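Local structure of segregation and condensation protein B (Mycobacterium tuberculosis, 2Z99) at residues L51-M54 against A55-T59; L106-V109 against A110-P114. The protein is a winged-helix chromosome-partition protein that probably works with the SMC complex in segregating and condensing DNA during the cell cycle. One frame throughout, in Å; residues are numbered along the deposited sequence.

Two turns of helix, one in each half of an elongated chain, illustrate how the same i to i+4 bonding serves different surroundings. Interaction 1 comes first, in helix 44-60, where residues 51-54 lie one turn before 55-59 and face helix 13-26 and the hairpin 65-70/73-78. Interaction 2 follows in helix 100-112 and its exit, where 106-109 meet 110-114 beside the three-stranded sheet and helices 117-124 and 159-165. Each contact closes only a helical turn rather than a long loop. Interactions 1 and 2 stand in series, neither nested nor crossed, on opposite sides of the chain's centre; the centres of interaction 1 and interaction 2 are about 56 Å apart, and the nearest atoms of interaction 1 and interaction 2 about 43 Å.

Interaction 1: L51-M54 against A55-T59; sequences LQLM and ADELT
Leu53 turns CG away from its own backbone nitrogen (chi1 174°), while Glu57, one turn later, sets CG opposite its carbonyl carbon (chi1 -56°) and runs on extended, and together these choices bring one carboxylate oxygen against the branch carbon of the leucine, the two side chains crossing at a slant. Glu57 OE2 lies 3.4 Å from Leu53 CG, with both methyls a little farther off, a van der Waals contact of an acid oxygen with an aliphatic branch. The same first torsion brings Glu57 CG to 3.0 Å from Leu53 O, the oxygen that also accepts from Glu57 N at 2.9 Å. Beside it, Leu58 N gives Met54 O a nearly straight bond (3.1 Å, 167° at the hydrogen). A water donates to the same Met54 O at 3.3 Å and, weakly, to Glu57 OE1, so this carbonyl has two donors and the carboxylate is tethered loosely to the backbone. The turn belongs to helix 44-60, which leads into the hairpin 65-70/73-78, consistent with the third helix and wing of an N-terminal winged-helix domain. On its apolar side Met54 is buried against Leu20 and Glu21 of helix 13-26 and Leu67 of strand 65-70. Ala55, held by its N to Leu51 O at 2.8 Å, sets a small methyl against Leu67 and Trp74. Leu58 continues this side toward Leu67 and Arg79, its CG 3.2 Å from Met54 O. Glu57 is partly exposed, with Lys17 of helix 13-26 as a long, weak ion-pair partner.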
loop_
_atom_site.group_PDB
_atom_site.type_symbol
_atom_site.label_atom_id
_atom_site.label_comp_id
_atom_site.label_asym_id
_atom_site.label_seq_id
_atom_site.Cartn_x
_atom_site.Cartn_y
_atom_site.Cartn_z
ATOM N N LEU A 51 8.955 -15.506 -9.686
ATOM C CA LEU A 51 8.991 -14.705 -8.475
ATOM C C LEU A 51 10.305 -14.925 -7.746
ATOM O O LEU A 51 10.885 -13.981 -7.200
ATOM C CB LEU A 51 7.802 -15.066 -7.586
ATOM C CG LEU A 51 6.432 -14.618 -8.116
ATOM C CD1 LEU A 51 5.326 -15.393 -7.438
ATOM C CD2 LEU A 51 6.255 -13.117 -7.882
ATOM N N GLN A 52 10.795 -16.160 -7.755
ATOM C CA GLN A 52 12.048 -16.450 -7.074
ATOM C C GLN A 52 13.232 -15.912 -7.866
ATOM O O GLN A 52 14.297 -15.639 -7.310
ATOM C CB GLN A 52 12.196 -17.951 -6.840
ATOM C CG GLN A 52 12.090 -18.347 -5.368
ATOM C CD GLN A 52 13.167 -17.702 -4.498
ATOM O OE1 GLN A 52 14.364 -17.939 -4.690
ATOM N NE2 GLN A 52 12.743 -16.879 -3.541
ATOM N N LEU A 53 13.050 -15.754 -9.171
ATOM C CA LEU A 53 14.121 -15.211 -9.995
ATOM C C LEU A 53 14.124 -13.681 -9.824
ATOM O O LEU A 53 15.187 -13.054 -9.725
ATOM C CB LEU A 53 13.920 -15.593 -11.463
ATOM C CG LEU A 53 14.932 -14.944 -12.416
ATOM C CD1 LEU A 53 16.340 -15.262 -11.957
ATOM C CD2 LEU A 53 14.696 -15.431 -13.838
ATOM N N MET A 54 12.932 -13.088 -9.783
ATOM C CA MET A 54 12.814 -11.646 -9.568
ATOM C C MET A 54 13.328 -11.324 -8.165
ATOM O O MET A 54 13.953 -10.293 -7.951
ATOM C CB MET A 54 11.357 -11.203 -9.694
ATOM C CG MET A 54 10.788 -11.403 -11.075
ATOM S SD MET A 54 9.030 -11.100 -11.142
ATOM C CE MET A 54 8.999 -9.358 -10.510
ATOM N N ALA A 55 13.072 -12.208 -7.201
ATOM C CA ALA A 55 13.558 -11.971 -5.845
ATOM C C ALA A 55 15.066 -12.120 -5.839
ATOM O O ALA A 55 15.755 -11.409 -5.113
ATOM C CB ALA A 55 12.931 -12.954 -4.857
ATOM N N ASP A 56 15.587 -13.046 -6.642
ATOM C CA ASP A 56 17.036 -13.236 -6.713
ATOM C C ASP A 56 17.734 -12.019 -7.319
ATOM O O ASP A 56 18.800 -11.604 -6.856
ATOM C CB ASP A 56 17.394 -14.463 -7.556
ATOM C CG ASP A 56 17.131 -15.778 -6.839
ATOM O OD1 ASP A 56 17.148 -15.807 -5.584
ATOM O OD2 ASP A 56 16.930 -16.796 -7.546
ATOM N N GLU A 57 17.142 -11.459 -8.372
ATOM C CA GLU A 57 17.721 -10.285 -9.025
ATOM C C GLU A 57 17.753 -9.079 -8.076
ATOM O O GLU A 57 18.771 -8.393 -7.974
ATOM C CB GLU A 57 16.902 -9.914 -10.261
ATOM C CG GLU A 57 16.746 -11.020 -11.267
ATOM C CD GLU A 57 15.666 -10.719 -12.293
ATOM O OE1 GLU A 57 15.148 -9.582 -12.302
ATOM O OE2 GLU A 57 15.337 -11.621 -13.095
ATOM N N LEU A 58 16.635 -8.824 -7.395
ATOM C CA LEU A 58 16.538 -7.698 -6.464
ATOM C C LEU A 58 17.579 -7.766 -5.364
ATOM O O LEU A 58 18.221 -6.764 -5.054
ATOM C CB LEU A 58 15.136 -7.633 -5.851
ATOM C CG LEU A 58 14.077 -7.264 -6.902
ATOM C CD1 LEU A 58 12.676 -7.468 -6.346
ATOM C CD2 LEU A 58 14.301 -5.815 -7.354
ATOM N N THR A 59 17.773 -8.937 -4.769
ATOM C CA THR A 59 18.773 -9.017 -3.715
ATOM C C THR A 59 20.140 -9.150 -4.343
ATOM O O THR A 59 21.160 -9.075 -3.674
ATOM C CB THR A 59 18.496 -10.178 -2.725
ATOM O OG1 THR A 59 19.691 -10.932 -2.504
ATOM C CG2 THR A 59 17.424 -11.053 -3.234
HETATM O O HOH W 1 12.998 -8.075 -10.138
#

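Interaction 2: L106-V109 against A110-P114; sequences LAVV and AYRQP
Tyr111 sets the edge of its ring against the backbone of Ala107, CD2 coming to 3.2 Å from Ala107 O, which lies near the ring plane. With CG set opposite its own carbonyl carbon (chi1 -76°), the tyrosine leans back along the helix toward the preceding turn, where CD2 also lies 4.2 Å from Ala107 CB, a loose apolar contact. Tyr111 N donates to Ala107 O at 2.8 Å and 172°, an almost straight bond. Ala110 N reaches Leu106 O at 2.8 Å in the carbonyl plane, and its methyl packs 3.4 Å from that same oxygen. Arg112 N to Val108 O is longer, 3.0 Å, and more bent at 140°, as the chain nears the helix exit; beyond it Gln113 takes a positive phi and turns toward strand 115-116. This is probably the first helix of a C-terminal winged-helix domain, joined by a short strand to helix 117-124. Val109 and Leu106 face inward, Val109 against Val120, Thr157 and Ile141 and Leu106 against Phe161 and Ile141, while Ala110 sits on Phe161 and Thr157. On another side Arg112 CD lies a loose 4.4 Å from Val108 CG1, and the arginine meets Val123 and Arg119. The contact of Tyr111 is thus made by the C-H of CD2 at the ring edge, whose slight positive charge may suit a carbonyl oxygen already engaged by an N-H, and the phenol hydroxyl takes no part in it.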
loop_
_atom_site.group_PDB
_atom_site.type_symbol
_atom_site.label_atom_id
_atom_site.label_comp_id
_atom_site.label_asym_id
_atom_site.label_seq_id
_atom_site.Cartn_x
_atom_site.Cartn_y
_atom_site.Cartn_z
ATOM N N LEU A 106 7.293 32.481 18.434
ATOM C CA LEU A 106 8.634 31.931 18.559
ATOM C C LEU A 106 9.575 33.126 18.491
ATOM O O LEU A 106 10.496 33.251 19.294
ATOM C CB LEU A 106 8.941 30.973 17.406
ATOM C CG LEU A 106 10.016 29.897 17.605
ATOM C CD1 LEU A 106 10.568 29.540 16.242
ATOM C CD2 LEU A 106 11.144 30.374 18.507
ATOM N N ALA A 107 9.316 34.005 17.528
ATOM C CA ALA A 107 10.121 35.205 17.322
ATOM C C ALA A 107 10.130 36.083 18.564
ATOM O O ALA A 107 11.157 36.673 18.914
ATOM C CB ALA A 107 9.591 35.989 16.142
ATOM N N VAL A 108 8.985 36.177 19.232
ATOM C CA VAL A 108 8.905 36.987 20.428
ATOM C C VAL A 108 9.894 36.461 21.465
ATOM O O VAL A 108 10.649 37.233 22.048
ATOM C CB VAL A 108 7.463 36.990 21.004
ATOM C CG1 VAL A 108 7.425 37.721 22.340
ATOM C CG2 VAL A 108 6.531 37.662 20.029
ATOM N N VAL A 109 9.898 35.148 21.684
ATOM C CA VAL A 109 10.810 34.544 22.649
ATOM C C VAL A 109 12.236 34.723 22.187
ATOM O O VAL A 109 13.120 35.027 22.981
ATOM C CB VAL A 109 10.564 33.031 22.822
ATOM C CG1 VAL A 109 11.708 32.406 23.604
ATOM C CG2 VAL A 109 9.250 32.796 23.556
ATOM N N ALA A 110 12.455 34.536 20.891
ATOM C CA ALA A 110 13.785 34.658 20.308
ATOM C C ALA A 110 14.402 36.034 20.510
ATOM O O ALA A 110 15.529 36.150 20.987
ATOM C CB ALA A 110 13.729 34.334 18.825
ATOM N N TYR A 111 13.652 37.071 20.150
ATOM C CA TYR A 111 14.123 38.446 20.258
ATOM C C TYR A 111 14.100 39.057 21.659
ATOM O O TYR A 111 14.802 40.031 21.919
ATOM C CB TYR A 111 13.331 39.324 19.289
ATOM C CG TYR A 111 13.735 39.172 17.830
ATOM C CD1 TYR A 111 14.858 39.833 17.326
ATOM C CD2 TYR A 111 12.979 38.392 16.950
ATOM C CE1 TYR A 111 15.220 39.730 15.975
ATOM C CE2 TYR A 111 13.331 38.278 15.595
ATOM C CZ TYR A 111 14.452 38.954 15.114
ATOM O OH TYR A 111 14.793 38.873 13.778
ATOM N N ARG A 112 13.293 38.506 22.557
ATOM C CA ARG A 112 13.233 39.024 23.922
ATOM C C ARG A 112 13.802 37.981 24.873
ATOM O O ARG A 112 13.747 38.134 26.092
ATOM C CB ARG A 112 11.791 39.344 24.322
ATOM C CG ARG A 112 11.207 40.611 23.720
ATOM C CD ARG A 112 9.827 40.876 24.310
ATOM N NE ARG A 112 9.349 42.236 24.064
ATOM C CZ ARG A 112 9.034 42.717 22.866
ATOM N NH1 ARG A 112 9.141 41.952 21.786
ATOM N NH2 ARG A 112 8.607 43.966 22.744
ATOM N N GLN A 113 14.362 36.933 24.277
ATOM C CA GLN A 113 14.955 35.800 24.978
ATOM C C GLN A 113 14.463 35.605 26.410
ATOM O O GLN A 113 13.357 35.107 26.595
ATOM C CB GLN A 113 16.472 35.880 24.925
ATOM C CG GLN A 113 17.132 34.521 25.036
ATOM C CD GLN A 113 16.796 33.628 23.862
ATOM O OE1 GLN A 113 16.427 34.106 22.790
ATOM N NE2 GLN A 113 16.943 32.326 24.051
ATOM N N PRO A 114 15.247 35.979 27.444
ATOM C CA PRO A 114 14.634 35.724 28.752
ATOM C C PRO A 114 13.297 36.448 28.807
ATOM O O PRO A 114 13.268 37.677 28.876
ATOM C CB PRO A 114 15.643 36.315 29.733
ATOM C CG PRO A 114 16.926 36.222 29.000
ATOM C CD PRO A 114 16.538 36.662 27.615
#